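PDB 1SZH: protein her-1 from Caenorhabditis elegans, which dictates male development, probably through cell signalling in sex determination, and inhibits the function of TRA-2A. Local coordinates for residues 121-124 against 125-128; 111-114 against 115-119. The protein carries 2 engineered substitutions. One frame throughout, in Å; residues are numbered along the deposited sequence.

Contacts 1 and 2 lie on two helices that follow each other in the chain, helix 105-115 and helix 120-134, with their centres about 10 Å apart. Contact 2 is the C-terminal end of the first helix and the turn that leaves it; contact 1 is one stretch of the second, beginning just after that turn. Tyr123 joins them: its CB packs 3.5 Å from Ser116 OG and its CE1 3.7 Å from Lys113 CA. Deeper in, Phe126 CZ approaches Ile112 CD1 at 4.0 Å. A cystine ties each contact to another part of the chain, Cys125 to Cys148 and Cys115 to Cys90.

Contact 1: residues 121-124 against 125-128; sequences VLYK and CFEK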
ATOM      1  N   VAL A 121       5.158 -10.894  16.483  1.00 23.98           N
ATOM      2  CA  VAL A 121       5.949 -11.753  15.600  1.00 21.07           C
ATOM      3  C   VAL A 121       5.524 -11.572  14.147  1.00 24.73           C
ATOM      4  O   VAL A 121       6.369 -11.544  13.249  1.00 22.51           O
ATOM      5  CB  VAL A 121       5.797 -13.244  15.982  1.00 24.86           C
ATOM      6  CG1 VAL A 121       6.506 -14.136  14.951  1.00 36.54           C
ATOM      7  CG2 VAL A 121       6.398 -13.486  17.359  1.00 39.78           C
ATOM      8  N   LEU A 122       4.217 -11.463  13.907  1.00 22.25           N
ATOM      9  CA  LEU A 122       3.730 -11.298  12.532  1.00 21.50           C
ATOM     10  C   LEU A 122       4.110  -9.926  11.955  1.00 21.35           C
ATOM     11  O   LEU A 122       4.415  -9.821  10.766  1.00 19.06           O
ATOM     12  CB  LEU A 122       2.213 -11.512  12.477  1.00 21.56           C
ATOM     13  CG  LEU A 122       1.661 -12.891  12.901  1.00 30.87           C
ATOM     14  CD1 LEU A 122       0.158 -12.932  12.639  1.00 29.69           C
ATOM     15  CD2 LEU A 122       2.358 -14.025  12.148  1.00 30.35           C
ATOM     16  N   TYR A 123       4.082  -8.881  12.783  1.00 18.26           N
ATOM     17  CA  TYR A 123       4.484  -7.549  12.335  1.00 16.39           C
ATOM     18  C   TYR A 123       5.979  -7.559  11.959  1.00 19.27           C
ATOM     19  O   TYR A 123       6.400  -6.941  10.970  1.00 18.41           O
ATOM     20  CB  TYR A 123       4.245  -6.487  13.416  1.00 17.04           C
ATOM     21  CG  TYR A 123       4.616  -5.105  12.960  1.00 18.74           C
ATOM     22  CD1 TYR A 123       3.833  -4.451  12.013  1.00 21.77           C
ATOM     23  CD2 TYR A 123       5.772  -4.466  13.419  1.00 28.46           C
ATOM     24  CE1 TYR A 123       4.183  -3.204  11.528  1.00 26.54           C
ATOM     25  CE2 TYR A 123       6.136  -3.204  12.930  1.00 30.30           C
ATOM     26  CZ  TYR A 123       5.331  -2.587  11.984  1.00 31.62           C
ATOM     27  OH  TYR A 123       5.645  -1.351  11.463  1.00 35.35           O
ATOM     28  N   LYS A 124       6.790  -8.262  12.748  1.00 20.53           N
ATOM     29  CA  LYS A 124       8.217  -8.323  12.431  1.00 18.05           C
ATOM     30  C   LYS A 124       8.423  -9.070  11.119  1.00 17.30           C
ATOM     31  O   LYS A 124       9.308  -8.707  10.336  1.00 20.04           O
ATOM     32  CB  LYS A 124       8.986  -9.003  13.567  1.00 23.02           C
ATOM     33  CG  LYS A 124       9.051  -8.153  14.822  1.00 32.15           C
ATOM     34  CD  LYS A 124       9.876  -8.822  15.922  1.00 42.60           C
ATOM     35  CE  LYS A 124       9.993  -7.918  17.147  1.00 54.04           C
ATOM     36  NZ  LYS A 124      10.706  -8.569  18.292  1.00 61.77           N
ATOM     37  N   CYS A 125       7.621 -10.094  10.865  1.00 19.25           N
ATOM     38  CA  CYS A 125       7.731 -10.843   9.614  1.00 20.55           C
ATOM     39  C   CYS A 125       7.314  -9.940   8.439  1.00 19.49           C
ATOM     40  O   CYS A 125       7.926  -9.950   7.377  1.00 18.49           O
ATOM     41  CB  CYS A 125       6.841 -12.070   9.666  1.00 20.85           C
ATOM     42  SG  CYS A 125       6.890 -13.105   8.221  1.00 31.41           S
ATOM     43  N   PHE A 126       6.264  -9.149   8.642  1.00 16.86           N
ATOM     44  CA  PHE A 126       5.802  -8.224   7.614  1.00 15.60           C
ATOM     45  C   PHE A 126       6.957  -7.271   7.265  1.00 16.93           C
ATOM     46  O   PHE A 126       7.235  -7.003   6.093  1.00 16.14           O
ATOM     47  CB  PHE A 126       4.586  -7.434   8.171  1.00 12.42           C
ATOM     48  CG  PHE A 126       4.174  -6.226   7.333  1.00 11.87           C
ATOM     49  CD1 PHE A 126       3.479  -6.390   6.135  1.00 14.52           C
ATOM     50  CD2 PHE A 126       4.476  -4.938   7.762  1.00 16.44           C
ATOM     51  CE1 PHE A 126       3.087  -5.274   5.363  1.00 14.53           C
ATOM     52  CE2 PHE A 126       4.085  -3.796   7.002  1.00 19.50           C
ATOM     53  CZ  PHE A 126       3.397  -3.966   5.802  1.00 16.24           C
ATOM     54  N   GLU A 127       7.632  -6.759   8.286  1.00 16.01           N
ATOM     55  CA  GLU A 127       8.729  -5.839   8.042  1.00 20.55           C
ATOM     56  C   GLU A 127       9.890  -6.563   7.358  1.00 17.36           C
ATOM     57  O   GLU A 127      10.535  -5.998   6.474  1.00 18.11           O
ATOM     58  CB  GLU A 127       9.172  -5.190   9.351  1.00 25.39           C
ATOM     59  CG  GLU A 127       8.155  -4.171   9.915  1.00 23.87           C
ATOM     60  CD  GLU A 127       8.194  -2.811   9.215  1.00 43.60           C
ATOM     61  OE1 GLU A 127       7.886  -2.729   8.002  1.00 37.80           O
ATOM     62  OE2 GLU A 127       8.531  -1.809   9.885  1.00 49.28           O
ATOM     63  N   LYS A 128      10.135  -7.805   7.754  1.00 16.84           N
ATOM     64  CA  LYS A 128      11.226  -8.574   7.125  1.00 17.69           C
ATOM     65  C   LYS A 128      10.912  -8.823   5.643  1.00 21.21           C
ATOM     66  O   LYS A 128      11.781  -8.748   4.774  1.00 19.27           O
ATOM     67  CB  LYS A 128      11.433  -9.889   7.882  1.00 20.55           C
ATOM     68  CG  LYS A 128      12.556 -10.782   7.334  1.00 27.33           C
ATOM     69  CD  LYS A 128      12.850 -11.888   8.347  1.00 33.35           C
ATOM     70  CE  LYS A 128      14.161 -12.594   8.057  1.00 40.95           C
ATOM     71  NZ  LYS A 128      14.453 -13.575   9.140  1.00 38.47           N
TER
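Tyr123 and Glu127, one helical turn apart, make the main side-chain contact of residues 121-128. Both point the same way from the helix, and Glu127 CG lies over one face of the phenol, 4.1 Å from the ring centroid and 26° off the ring normal, in a CH-pi contact offset toward the rim. The Glu127 chain turns at CG (chi2 -78°), which carries its carboxylate along the ring toward the hydroxyl; Tyr123 OH and Glu127 OE2 come to 3.3 Å, the carboxylate plane inclined 41° to the ring. The other oxygen, OE1, is engaged by Arg130 in a salt bridge.

The apolar contact is between Tyr123 and Phe126. Their rings approach obliquely, with Tyr123 CE1 4.2 Å from Phe126 CD2. Both rings reach helix 105-115, where they touch Ile112. This places the pair in the interface between two consecutive helices of the all-helical HER-1 fold, with Phe79 meeting the Phe126 ring as well. With an alanine in place of Tyr123, Glu127 CG is likely to lose the ring it rests on, and a gap to open beside Phe126 and Ile112.

Backbone bonds follow the i to i+4 pattern of an alpha helix, running from Cys125 N to Val121 O through to Lys128 N to Lys124 O, all 2.9 to 3.1 Å. Covalently, Cys125 is joined to Cys148 near the C-terminal end of the modelled chain, and Lys128 NZ donates nearby to the carbonyl oxygen of Tyr147.

Contact 2: residues 111-114 against 115-119; sequences SIKS and CSLLD
The i to i+4 backbone bonds of residues 111-119 run from Cys115 N to Ser111 O, 3.0 Å, on to Ser116 N and Ile112 O, 3.2 Å and bent at 137°, although Ser116 has already left helical backbone angles, and Leu117 N then switches to an i to i+3 bond with Ser114 O, 3.3 Å long, in which the donor stands well above the carbonyl plane, 70° out of it.

Ser116 supplies the side-chain part of the closure. Its OG, placed between the backbone N and the carbonyl carbon (chi1 59°), folds back to donate to Ile112 O at 2.9 Å. The same carbonyl oxygen is therefore gripped twice by one residue, the hydroxyl and the amide arriving from opposite faces of its plane. Both Ser116 and Ile112 are buried, and the hydroxyl bond supplements a bent amide bond to a carbonyl at the end of the helix. The Ser116 amide also makes a weak bond to Lys113 O.

Cys115 has the same first torsion, which brings SG back against the helix, 3.6 Å from Ile112 O, where it forms the disulfide with Cys90 of helix 85-97. Leu117 lies on the outer side: its CG sits over the last carbonyls, 3.3 Å from Ser114 O, while CD1 approaches Ser114 CA at 4.0 Å. The hydroxyl of Ser114 turns back along its own helix to Asp110 O.

Beyond the helix a type I beta turn runs from Ser116 to Asp119, closed by Asp119 N to Ser116 O at 2.8 Å. Asp119 then takes the N-cap position of helix 120-134, though its side chain makes no capping bond. This short connection between two consecutive helices is consistent with the overhand three-helix bundle of HER-1, in which the Cys90-Cys115 disulfide joins it to helix 85-97.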
ATOM      1  N   SER A 111      -0.946   2.216  11.626  1.00 14.81           N
ATOM      2  CA  SER A 111      -2.222   1.486  11.679  1.00 14.13           C
ATOM      3  C   SER A 111      -1.996  -0.014  11.628  1.00 16.46           C
ATOM      4  O   SER A 111      -2.630  -0.765  12.370  1.00 14.60           O
ATOM      5  CB  SER A 111      -3.137   1.950  10.521  1.00 13.85           C
ATOM      6  OG  SER A 111      -4.346   1.201  10.527  1.00 18.93           O
ATOM      7  N   ILE A 112      -1.070  -0.451  10.773  1.00 14.05           N
ATOM      8  CA  ILE A 112      -0.762  -1.869  10.669  1.00 13.14           C
ATOM      9  C   ILE A 112      -0.111  -2.371  11.969  1.00 16.16           C
ATOM     10  O   ILE A 112      -0.425  -3.453  12.450  1.00 16.06           O
ATOM     11  CB  ILE A 112       0.191  -2.104   9.473  1.00 15.88           C
ATOM     12  CG1 ILE A 112      -0.540  -1.786   8.171  1.00 15.63           C
ATOM     13  CG2 ILE A 112       0.702  -3.567   9.467  1.00 17.56           C
ATOM     14  CD1 ILE A 112       0.418  -1.560   6.976  1.00 16.11           C
ATOM     15  N   LYS A 113       0.813  -1.600  12.534  1.00 15.42           N
ATOM     16  CA  LYS A 113       1.448  -2.024  13.780  1.00 17.79           C
ATOM     17  C   LYS A 113       0.387  -2.099  14.877  1.00 16.65           C
ATOM     18  O   LYS A 113       0.409  -3.015  15.684  1.00 15.99           O
ATOM     19  CB  LYS A 113       2.551  -1.043  14.191  1.00 19.16           C
ATOM     20  CG  LYS A 113       3.337  -1.496  15.427  1.00 24.16           C
ATOM     21  CD  LYS A 113       4.534  -0.597  15.662  1.00 34.68           C
ATOM     22  CE  LYS A 113       5.373  -1.077  16.846  1.00 37.75           C
ATOM     23  NZ  LYS A 113       6.578  -0.219  17.023  1.00 48.28           N
ATOM     24  N   SER A 114      -0.554  -1.156  14.885  1.00 16.79           N
ATOM     25  CA  SER A 114      -1.585  -1.180  15.914  1.00 14.29           C
ATOM     26  C   SER A 114      -2.492  -2.397  15.818  1.00 16.56           C
ATOM     27  O   SER A 114      -2.778  -3.005  16.839  1.00 16.15           O
ATOM     28  CB  SER A 114      -2.401   0.106  15.872  1.00 19.20           C
ATOM     29  OG  SER A 114      -1.600   1.177  16.350  1.00 26.21           O
ATOM     30  N   CYS A 115      -2.946  -2.788  14.623  1.00 15.15           N
ATOM     31  CA  CYS A 115      -3.818  -3.954  14.578  1.00 16.19           C
ATOM     32  C   CYS A 115      -3.118  -5.271  14.845  1.00 20.51           C
ATOM     33  O   CYS A 115      -3.764  -6.262  15.146  1.00 20.58           O
ATOM     34  CB  CYS A 115      -4.644  -4.059  13.282  1.00 18.68           C
ATOM     35  SG  CYS A 115      -3.894  -4.116  11.690  1.00 24.46           S
ATOM     36  N   SER A 116      -1.804  -5.276  14.738  1.00 15.89           N
ATOM     37  CA  SER A 116      -1.065  -6.505  14.991  1.00 16.42           C
ATOM     38  C   SER A 116      -0.347  -6.437  16.353  1.00 20.16           C
ATOM     39  O   SER A 116       0.560  -7.224  16.611  1.00 19.27           O
ATOM     40  CB  SER A 116      -0.032  -6.753  13.860  1.00 16.44           C
ATOM     41  OG  SER A 116       0.892  -5.668  13.770  1.00 19.51           O
ATOM     42  N   LEU A 117      -0.741  -5.520  17.238  1.00 20.04           N
ATOM     43  CA  LEU A 117      -0.045  -5.405  18.531  1.00 20.81           C
ATOM     44  C   LEU A 117       0.038  -6.656  19.390  1.00 23.78           C
ATOM     45  O   LEU A 117       0.979  -6.809  20.177  1.00 29.10           O
ATOM     46  CB  LEU A 117      -0.655  -4.281  19.371  1.00 22.92           C
ATOM     47  CG  LEU A 117      -0.214  -2.871  18.988  1.00 21.66           C
ATOM     48  CD1 LEU A 117      -0.994  -1.863  19.835  1.00 24.02           C
ATOM     49  CD2 LEU A 117       1.280  -2.688  19.206  1.00 24.13           C
ATOM     50  N   LEU A 118      -0.941  -7.537  19.269  1.00 22.85           N
ATOM     51  CA  LEU A 118      -0.923  -8.767  20.050  1.00 28.27           C
ATOM     52  C   LEU A 118      -0.354  -9.923  19.230  1.00 29.96           C
ATOM     53  O   LEU A 118      -0.449 -11.086  19.618  1.00 31.45           O
ATOM     54  CB  LEU A 118      -2.325  -9.106  20.555  1.00 30.48           C
ATOM     55  CG  LEU A 118      -2.952  -8.015  21.428  1.00 36.89           C
ATOM     56  CD1 LEU A 118      -4.248  -8.536  22.023  1.00 38.52           C
ATOM     57  CD2 LEU A 118      -2.008  -7.615  22.533  1.00 36.24           C
ATOM     58  N   ASP A 119       0.245  -9.578  18.095  1.00 25.21           N
ATOM     59  CA  ASP A 119       0.877 -10.550  17.199  1.00 32.01           C
ATOM     60  C   ASP A 119       2.172  -9.906  16.715  1.00 26.96           C
ATOM     61  O   ASP A 119       2.412  -9.786  15.513  1.00 28.65           O
ATOM     62  CB  ASP A 119      -0.037 -10.852  16.003  1.00 35.93           C
ATOM     63  CG  ASP A 119      -1.367 -11.466  16.420  1.00 46.36           C
ATOM     64  OD1 ASP A 119      -1.344 -12.539  17.061  1.00 55.44           O
ATOM     65  OD2 ASP A 119      -2.430 -10.874  16.113  1.00 47.90           O
TER